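Side-chain contact in mbDLG-3 protein (Monosiga brevicollis, PDB 6X1N), which probably binds C-terminal peptides of partner proteins, possibly including protein kinases, through the third PDZ domain of a Dlg-type scaffold: residues A70-S73 / Y74-A78. Sequence-based numbering, arbitrary orientation.
Sequences ALAS and YRQAA
The carboxamide of Gln76 has the Ala72 methyl against one face: Ala72 CB sits 3.5 Å from Gln76 CD, over the amide plane and somewhat beyond CD, spanning the O and N end, where Gln76 NE2 also touches it. Ala72 CA comes to the same face, 3.2 Å from Gln76 OE1. Gln76 reaches back this far because CG stands anti to its backbone N (chi1 179°) and the chain beyond runs extended. The other flat group, the Tyr74 ring, turns from the loop; Tyr74 meets it through CB, 3.7 Å from Ser73 C, while its side chain packs on Leu21 of strand 19-22.

Ser73 is the N-cap of helix 74-82. Ser73 OG, placed between its own N and carbonyl carbon (chi1 62°), accepts from Gln76 N at 2.9 Å. Gln76 CB lies 3.2 Å from that same Ser73 OG. Ser73 O then takes Ala77 N at 3.0 Å in the first i to i+4 bond. Replacing Ser73 with alanine removes OG and would probably leave the Gln76 N-H without its capping acceptor, fraying the first turn.

In PDZ domains this helix and the neighbouring strand, here 19-22, border the peptide groove, and Tyr74 occupies the helix-start position that is histidine in class I domains. The hydroxyl of a buried serine supplying an acceptor to the helix's opening turn is consistent with a fixed start to that wall of the groove.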
ATOM      1  N   ALA A  70      -4.058   9.196   0.305  1.00  7.28           N
ATOM      2  CA  ALA A  70      -5.380   9.160  -0.315  1.00  7.28           C
ATOM      3  C   ALA A  70      -5.328   9.567  -1.782  1.00  8.14           C
ATOM      4  O   ALA A  70      -6.045   8.998  -2.617  1.00  8.54           O
ATOM      5  CB  ALA A  70      -6.348  10.065   0.452  1.00  8.86           C
ATOM      6  N   LEU A  71      -4.507  10.569  -2.112  1.00  8.29           N
ATOM      7  CA  LEU A  71      -4.469  11.139  -3.453  1.00  8.51           C
ATOM      8  C   LEU A  71      -3.132  10.906  -4.144  1.00  7.69           C
ATOM      9  O   LEU A  71      -2.842  11.554  -5.152  1.00  8.39           O
ATOM     10  CB  LEU A  71      -4.789  12.636  -3.419  1.00  9.93           C
ATOM     11  CG  LEU A  71      -6.098  13.077  -2.756  1.00  9.15           C
ATOM     12  CD1 LEU A  71      -6.218  14.599  -2.847  1.00 11.95           C
ATOM     13  CD2 LEU A  71      -7.265  12.419  -3.436  1.00 11.72           C
ATOM     14  N   ALA A  72      -2.310   9.998  -3.624  1.00  7.63           N
ATOM     15  CA  ALA A  72      -0.980   9.799  -4.177  1.00  6.90           C
ATOM     16  C   ALA A  72      -1.061   9.126  -5.543  1.00  7.09           C
ATOM     17  O   ALA A  72      -1.938   8.306  -5.804  1.00  7.46           O
ATOM     18  CB  ALA A  72      -0.136   8.950  -3.228  1.00  9.11           C
ATOM     19  N   SER A  73      -0.123   9.474  -6.421  1.00  6.61           N
ATOM     20  CA  SER A  73       0.056   8.694  -7.639  1.00  6.56           C
ATOM     21  C   SER A  73       0.827   7.409  -7.333  1.00  6.60           C
ATOM     22  O   SER A  73       1.518   7.304  -6.320  1.00  6.38           O
ATOM     23  CB  SER A  73       0.867   9.493  -8.660  1.00  7.27           C
ATOM     24  OG  SER A  73       2.151   9.754  -8.133  1.00  7.15           O
ATOM     25  N   TYR A  74       0.759   6.457  -8.269  1.00  6.68           N
ATOM     26  CA  TYR A  74       1.659   5.312  -8.207  1.00  7.12           C
ATOM     27  C   TYR A  74       3.099   5.770  -8.058  1.00  7.66           C
ATOM     28  O   TYR A  74       3.819   5.310  -7.172  1.00  7.37           O
ATOM     29  CB  TYR A  74       1.538   4.459  -9.467  1.00  8.37           C
ATOM     30  CG  TYR A  74       2.724   3.529  -9.548  1.00  7.76           C
ATOM     31  CD1 TYR A  74       2.798   2.423  -8.714  1.00  8.51           C
ATOM     32  CD2 TYR A  74       3.807   3.788 -10.397  1.00  8.67           C
ATOM     33  CE1 TYR A  74       3.898   1.578  -8.737  1.00  7.39           C
ATOM     34  CE2 TYR A  74       4.917   2.957 -10.419  1.00  8.75           C
ATOM     35  CZ  TYR A  74       4.945   1.853  -9.595  1.00  8.03           C
ATOM     36  OH  TYR A  74       6.041   1.019  -9.616  1.00 10.17           O
ATOM     37  N   ARG A  75       3.534   6.686  -8.924  1.00  7.38           N
ATOM     38  CA  ARG A  75       4.933   7.101  -8.902  1.00  9.45           C
ATOM     39  C   ARG A  75       5.318   7.652  -7.538  1.00  8.92           C
ATOM     40  O   ARG A  75       6.405   7.357  -7.024  1.00 10.51           O
ATOM     41  CB  ARG A  75       5.179   8.148  -9.987  1.00 12.55           C
ATOM     42  CG  ARG A  75       6.642   8.356 -10.333  1.00 19.09           C
ATOM     43  CD  ARG A  75       7.097   7.320 -11.350  1.00 20.10           C
ATOM     44  NE  ARG A  75       6.571   7.588 -12.685  1.00 23.14           N
ATOM     45  CZ  ARG A  75       6.742   6.781 -13.726  1.00 17.00           C
ATOM     46  NH1 ARG A  75       7.414   5.646 -13.585  1.00 20.21           N
ATOM     47  NH2 ARG A  75       6.240   7.115 -14.907  1.00 20.15           N
ATOM     48  N   GLN A  76       4.442   8.467  -6.942  1.00  7.69           N
ATOM     49  CA  GLN A  76       4.726   9.040  -5.630  1.00  8.82           C
ATOM     50  C   GLN A  76       4.887   7.956  -4.570  1.00  7.52           C
ATOM     51  O   GLN A  76       5.826   7.994  -3.764  1.00  9.26           O
ATOM     52  CB  GLN A  76       3.599   9.994  -5.248  1.00  8.56           C
ATOM     53  CG  GLN A  76       3.760  10.645  -3.891  1.00  9.26           C
ATOM     54  CD  GLN A  76       2.475  11.281  -3.414  1.00  8.88           C
ATOM     55  OE1 GLN A  76       1.642  11.694  -4.218  1.00 10.96           O
ATOM     56  NE2 GLN A  76       2.289  11.321  -2.097  1.00 11.64           N
ATOM     57  N   ALA A  77       3.973   6.978  -4.548  1.00  8.01           N
ATOM     58  CA  ALA A  77       4.048   5.909  -3.551  1.00  7.92           C
ATOM     59  C   ALA A  77       5.276   5.031  -3.762  1.00  8.48           C
ATOM     60  O   ALA A  77       5.969   4.677  -2.799  1.00  9.24           O
ATOM     61  CB  ALA A  77       2.771   5.065  -3.578  1.00  8.96           C
ATOM     62  N   ALA A  78       5.557   4.652  -5.009  1.00  9.32           N
ATOM     63  CA  ALA A  78       6.714   3.797  -5.258  1.00 10.04           C
ATOM     64  C   ALA A  78       8.000   4.520  -4.900  1.00 11.51           C
ATOM     65  O   ALA A  78       8.943   3.912  -4.372  1.00 10.77           O
ATOM     66  CB  ALA A  78       6.732   3.350  -6.718  1.00 11.80           C
TER